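Local coordinates for protein glucose-6-phosphate isomerase (Plasmodium falciparum, PDB 3QKI) that probably catalyses the reversible conversion of alpha-D-glucose 6-phosphate into beta-D-fructose 6-phosphate, the second step of glycolysis, at residues T181-E186 and G527-L532; S314-V319 and N335-C340. All blocks are in the same frame, centred on the assembly; numbering follows the deposited sequence.

Both interactions belong to the buried core, with centres 8 Å apart, and Leu-530 of interaction 1 links them: it meets Phe-183 in interaction 1 and also touches Val-315, Thr-316, Phe-336 and Cys-340, all of interaction 2. Ser-531 OG, besides its hydrogen bond to Asp-344, lies 3.2 Å from Cys-340 O. Residues 314-340 fall within the chain between 186 and 527. Both contacts are packing about 10 to 12 Å from residues that bind fructose 6-phosphate, which is absent from this model: the side chain of Phe-183 is about 10 Å from that of Gln-394, and the side chains of Leu-530 and Thr-316 are about 10 Å and 12 Å from Gly-176.

Interaction 1: T181-E186 and G527-L532; sequences TEFVYE and GLLLSL
Phe-183 and Leu-530 point toward each other from helices 179-197 and 523-543, with their CA atoms 9.5 Å apart, so the backbones stay well separated and side chains alone bridge the gap. The arrangement is helix-on-helix packing between the two alpha/beta domains of the phosphoglucose isomerase fold: helix 179-197 follows strand 168-172 of the parallel sheet, while helix 523-543 follows strand 513-518 of the mixed sheet. A long, flat phenylalanine suits such a distance, since its ring can reach across to leucines that are themselves too short to span it. Leu-530 approaches the rim of that ring: its CD1 lies near the ring plane, 4.2 Å from Phe-183 CE2. With CG anti to the backbone N (chi1 172°), the leucine carries its branched end beside the ring, and the two side chains cross obliquely. Leu-529, the preceding residue of the same helix, sends CD2 to within 4.4 Å of Phe-183 CZ, so neighbouring leucines meet adjacent atoms at the far end of the ring. These are loose van der Waals contacts between apolar groups, and all three residues are buried. The ring also touches Leu-385 and meets the ring of Phe-388 with planes at about 60°, both residues lying just beyond strand 375-380 of the mixed sheet. Farther along the same helix as Phe-183, Glu-186 forms a salt bridge with Arg-233 of the second subunit. Next to Phe-183 in sequence, Val-184 lays CG2 over one face of the ring, 3.7 Å above its plane and offset toward the rim.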
loop_
_atom_site.group_PDB
_atom_site.type_symbol
_atom_site.label_atom_id
_atom_site.label_comp_id
_atom_site.label_asym_id
_atom_site.label_seq_id
_atom_site.Cartn_x
_atom_site.Cartn_y
_atom_site.Cartn_z
ATOM N N THR A 181 6.424 -12.487 -7.066
ATOM C CA THR A 181 5.471 -13.464 -7.590
ATOM C C THR A 181 4.042 -12.892 -7.583
ATOM O O THR A 181 3.366 -12.982 -8.605
ATOM C CB THR A 181 5.556 -14.772 -6.799
ATOM O OG1 THR A 181 6.927 -15.147 -6.701
ATOM C CG2 THR A 181 4.719 -15.907 -7.431
ATOM N N GLU A 182 3.596 -12.316 -6.441
ATOM C CA GLU A 182 2.250 -11.777 -6.346
ATOM C C GLU A 182 2.036 -10.608 -7.314
ATOM O O GLU A 182 0.962 -10.509 -7.933
ATOM C CB GLU A 182 1.853 -11.424 -4.898
ATOM C CG GLU A 182 0.406 -10.946 -4.845
ATOM C CD GLU A 182 -0.230 -10.950 -3.478
ATOM O OE1 GLU A 182 0.470 -10.631 -2.493
ATOM O OE2 GLU A 182 -1.439 -11.255 -3.395
ATOM N N PHE A 183 3.070 -9.771 -7.502
ATOM C CA PHE A 183 2.992 -8.675 -8.471
ATOM C C PHE A 183 2.666 -9.292 -9.850
ATOM O O PHE A 183 1.685 -8.901 -10.468
ATOM C CB PHE A 183 4.306 -7.834 -8.486
ATOM C CG PHE A 183 4.794 -7.365 -9.853
ATOM C CD1 PHE A 183 3.935 -6.719 -10.739
ATOM C CD2 PHE A 183 6.103 -7.593 -10.259
ATOM C CE1 PHE A 183 4.366 -6.362 -12.025
ATOM C CE2 PHE A 183 6.546 -7.180 -11.522
ATOM C CZ PHE A 183 5.673 -6.570 -12.394
ATOM N N VAL A 184 3.475 -10.255 -10.312
ATOM C CA VAL A 184 3.318 -10.879 -11.641
ATOM C C VAL A 184 2.014 -11.659 -11.754
ATOM O O VAL A 184 1.350 -11.582 -12.782
ATOM C CB VAL A 184 4.553 -11.720 -12.079
ATOM C CG1 VAL A 184 4.360 -12.298 -13.492
ATOM C CG2 VAL A 184 5.833 -10.890 -12.022
ATOM N N TYR A 185 1.632 -12.380 -10.699
ATOM C CA TYR A 185 0.411 -13.146 -10.672
ATOM C C TYR A 185 -0.830 -12.240 -10.912
ATOM O O TYR A 185 -1.609 -12.468 -11.838
ATOM C CB TYR A 185 0.293 -13.941 -9.355
ATOM C CG TYR A 185 -1.014 -14.687 -9.288
ATOM C CD1 TYR A 185 -1.270 -15.765 -10.141
ATOM C CD2 TYR A 185 -2.040 -14.258 -8.445
ATOM C CE1 TYR A 185 -2.502 -16.398 -10.150
ATOM C CE2 TYR A 185 -3.281 -14.881 -8.454
ATOM C CZ TYR A 185 -3.500 -15.960 -9.298
ATOM O OH TYR A 185 -4.683 -16.627 -9.250
ATOM N N GLU A 186 -0.987 -11.221 -10.092
ATOM C CA GLU A 186 -2.094 -10.279 -10.231
ATOM C C GLU A 186 -2.049 -9.499 -11.558
ATOM O O GLU A 186 -3.097 -9.241 -12.142
ATOM C CB GLU A 186 -2.138 -9.332 -9.025
ATOM C CG GLU A 186 -2.621 -10.020 -7.755
ATOM C CD GLU A 186 -4.049 -10.528 -7.796
ATOM O OE1 GLU A 186 -4.895 -9.916 -8.491
ATOM O OE2 GLU A 186 -4.315 -11.565 -7.153
ATOM N N GLY A 527 7.830 -8.564 -18.151
ATOM C CA GLY A 527 9.249 -8.862 -17.977
ATOM C C GLY A 527 10.079 -7.601 -18.180
ATOM O O GLY A 527 10.967 -7.302 -17.366
ATOM N N LEU A 528 9.758 -6.808 -19.242
ATOM C CA LEU A 528 10.433 -5.525 -19.489
ATOM C C LEU A 528 10.280 -4.606 -18.252
ATOM O O LEU A 528 11.259 -3.993 -17.840
ATOM C CB LEU A 528 9.823 -4.792 -20.696
ATOM C CG LEU A 528 10.059 -5.323 -22.090
ATOM C CD1 LEU A 528 9.311 -4.462 -23.084
ATOM C CD2 LEU A 528 11.569 -5.363 -22.444
ATOM N N LEU A 529 9.051 -4.524 -17.683
ATOM C CA LEU A 529 8.737 -3.694 -16.510
ATOM C C LEU A 529 9.527 -4.142 -15.258
ATOM O O LEU A 529 10.088 -3.299 -14.571
ATOM C CB LEU A 529 7.213 -3.640 -16.250
ATOM C CG LEU A 529 6.718 -2.783 -15.075
ATOM C CD1 LEU A 529 7.039 -1.305 -15.274
ATOM C CD2 LEU A 529 5.208 -2.965 -14.868
ATOM N N LEU A 530 9.570 -5.445 -14.976
ATOM C CA LEU A 530 10.321 -5.966 -13.834
ATOM C C LEU A 530 11.802 -5.640 -13.957
ATOM O O LEU A 530 12.387 -5.090 -13.020
ATOM C CB LEU A 530 10.154 -7.495 -13.664
ATOM C CG LEU A 530 11.076 -8.118 -12.604
ATOM C CD1 LEU A 530 10.647 -7.742 -11.203
ATOM C CD2 LEU A 530 11.254 -9.574 -12.813
ATOM N N SER A 531 12.401 -5.962 -15.115
ATOM C CA SER A 531 13.830 -5.748 -15.319
ATOM C C SER A 531 14.178 -4.262 -15.289
ATOM O O SER A 531 15.225 -3.908 -14.779
ATOM C CB SER A 531 14.317 -6.427 -16.594
ATOM O OG SER A 531 15.645 -6.018 -16.896
ATOM N N LEU A 532 13.293 -3.402 -15.800
ATOM C CA LEU A 532 13.489 -1.962 -15.808
ATOM C C LEU A 532 13.738 -1.462 -14.372
ATOM O O LEU A 532 14.685 -0.717 -14.151
ATOM C CB LEU A 532 12.264 -1.256 -16.449
ATOM C CG LEU A 532 12.217 0.278 -16.363
ATOM C CD1 LEU A 532 13.422 0.892 -17.017
ATOM C CD2 LEU A 532 10.923 0.829 -16.971
#

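Interaction 2: S314-V319 and N335-C340; sequences SVTSSV and NFLNGC
Thr-316 is the knuckle of a tight bend that presses on helix 330-349, and its CA is 7.0 Å from that of Leu-337. The apolar contacts all radiate from this one residue. Its methyl, CG2, sits 3.6 Å from Cys-340 SG and 3.7 Å from Phe-336 CE2, two residues one helical turn apart that therefore stand on the same flank. The threonine and phenylalanine side chains meet at about a right angle; Phe-336, with CG anti to its backbone N (chi1 175°), extends its ring to the bend. Leu-337 starts off to one side, yet its CD2 reaches Thr-316 CB at 3.8 Å. Threonine suits this spot because it is two-faced: the methyl joins the apolar cluster, while OG1 is hydrogen-bonded to Arg-117 NH1.

The polar interactions lie within the bend and shape it. Residues 314 to 317 form a type I beta turn, in which Ser-314 O receives two bonds, from Ser-317 N at 2.9 Å and from Ser-317 OG at 2.6 Å, the hydroxyl donating in the carbonyl plane to a lone pair. The same OG accepts from Val-319 N at 3.2 Å (N-H...O angle 152°), a capping bond from the N-cap position of helix 318-328; a small hydroxyl is well suited to fold back on both.

In the fold, this places the turn between helices: Leu-337 touches Leu-143 of helix 135-154, Ser-318 and Val-319 reach Val-285 of strand 282-285, and helix 523-543 also packs here through Leu-530.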
loop_
_atom_site.group_PDB
_atom_site.type_symbol
_atom_site.label_atom_id
_atom_site.label_comp_id
_atom_site.label_asym_id
_atom_site.label_seq_id
_atom_site.Cartn_x
_atom_site.Cartn_y
_atom_site.Cartn_z
ATOM N N SER A 314 14.518 -12.477 -6.723
ATOM C CA SER A 314 14.276 -13.921 -6.917
ATOM C C SER A 314 13.090 -14.379 -7.774
ATOM O O SER A 314 13.036 -15.556 -8.106
ATOM C CB SER A 314 14.313 -14.659 -5.576
ATOM O OG SER A 314 13.108 -14.496 -4.847
ATOM N N VAL A 315 12.168 -13.477 -8.175
ATOM C CA VAL A 315 10.997 -13.862 -8.991
ATOM C C VAL A 315 11.346 -14.602 -10.297
ATOM O O VAL A 315 10.583 -15.483 -10.696
ATOM C CB VAL A 315 9.911 -12.755 -9.178
ATOM C CG1 VAL A 315 10.386 -11.674 -10.137
ATOM C CG2 VAL A 315 8.580 -13.341 -9.670
ATOM N N THR A 316 12.487 -14.262 -10.951
ATOM C CA THR A 316 12.911 -14.936 -12.181
ATOM C C THR A 316 13.639 -16.269 -11.940
ATOM O O THR A 316 13.997 -16.954 -12.893
ATOM C CB THR A 316 13.622 -13.984 -13.159
ATOM O OG1 THR A 316 14.810 -13.470 -12.537
ATOM C CG2 THR A 316 12.697 -12.850 -13.638
ATOM N N SER A 317 13.797 -16.675 -10.681
ATOM C CA SER A 317 14.362 -17.995 -10.362
ATOM C C SER A 317 13.132 -18.887 -10.132
ATOM O O SER A 317 12.002 -18.396 -10.273
ATOM C CB SER A 317 15.198 -17.940 -9.082
ATOM O OG SER A 317 14.379 -17.820 -7.922
ATOM N N SER A 318 13.333 -20.162 -9.706
ATOM C CA SER A 318 12.240 -21.079 -9.361
ATOM C C SER A 318 11.240 -20.467 -8.349
ATOM O O SER A 318 10.064 -20.828 -8.382
ATOM C CB SER A 318 12.790 -22.396 -8.826
ATOM O OG SER A 318 13.715 -22.165 -7.781
ATOM N N VAL A 319 11.687 -19.532 -7.492
ATOM C CA VAL A 319 10.836 -18.825 -6.501
ATOM C C VAL A 319 9.499 -18.366 -7.144
ATOM O O VAL A 319 8.419 -18.657 -6.615
ATOM C CB VAL A 319 11.565 -17.620 -5.833
ATOM C CG1 VAL A 319 10.579 -16.742 -5.039
ATOM C CG2 VAL A 319 12.716 -18.096 -4.945
ATOM N N ASN A 335 8.247 -16.316 -22.162
ATOM C CA ASN A 335 8.106 -14.997 -22.778
ATOM C C ASN A 335 8.416 -13.886 -21.765
ATOM O O ASN A 335 9.017 -12.883 -22.149
ATOM C CB ASN A 335 6.704 -14.786 -23.354
ATOM C CG ASN A 335 6.507 -15.555 -24.628
ATOM O OD1 ASN A 335 7.465 -15.899 -25.337
ATOM N ND2 ASN A 335 5.266 -15.887 -24.930
ATOM N N PHE A 336 7.971 -14.057 -20.491
ATOM C CA PHE A 336 8.243 -13.122 -19.390
ATOM C C PHE A 336 9.765 -13.034 -19.208
ATOM O O PHE A 336 10.308 -11.935 -19.115
ATOM C CB PHE A 336 7.589 -13.588 -18.092
ATOM C CG PHE A 336 7.910 -12.744 -16.866
ATOM C CD1 PHE A 336 7.187 -11.589 -16.585
ATOM C CD2 PHE A 336 8.906 -13.129 -15.973
ATOM C CE1 PHE A 336 7.481 -10.814 -15.452
ATOM C CE2 PHE A 336 9.192 -12.356 -14.841
ATOM C CZ PHE A 336 8.486 -11.194 -14.598
ATOM N N LEU A 337 10.449 -14.198 -19.198
ATOM C CA LEU A 337 11.919 -14.267 -19.061
ATOM C C LEU A 337 12.625 -13.571 -20.200
ATOM O O LEU A 337 13.603 -12.875 -19.947
ATOM C CB LEU A 337 12.420 -15.715 -18.883
ATOM C CG LEU A 337 12.035 -16.383 -17.547
ATOM C CD1 LEU A 337 12.352 -17.894 -17.570
ATOM C CD2 LEU A 337 12.738 -15.729 -16.378
ATOM N N ASN A 338 12.098 -13.701 -21.440
ATOM C CA ASN A 338 12.658 -13.041 -22.623
ATOM C C ASN A 338 12.574 -11.533 -22.482
ATOM O O ASN A 338 13.516 -10.835 -22.858
ATOM C CB ASN A 338 11.943 -13.498 -23.908
ATOM C CG ASN A 338 12.193 -14.942 -24.249
ATOM O OD1 ASN A 338 13.024 -15.625 -23.640
ATOM N ND2 ASN A 338 11.464 -15.447 -25.233
ATOM N N GLY A 339 11.468 -11.049 -21.909
ATOM C CA GLY A 339 11.279 -9.631 -21.622
ATOM C C GLY A 339 12.336 -9.120 -20.663
ATOM O O GLY A 339 12.976 -8.110 -20.942
ATOM N N CYS A 340 12.551 -9.843 -19.544
ATOM C CA CYS A 340 13.565 -9.525 -18.532
ATOM C C CYS A 340 14.926 -9.450 -19.204
ATOM O O CYS A 340 15.685 -8.498 -18.988
ATOM C CB CYS A 340 13.575 -10.566 -17.415
ATOM S SG CYS A 340 12.052 -10.629 -16.438
#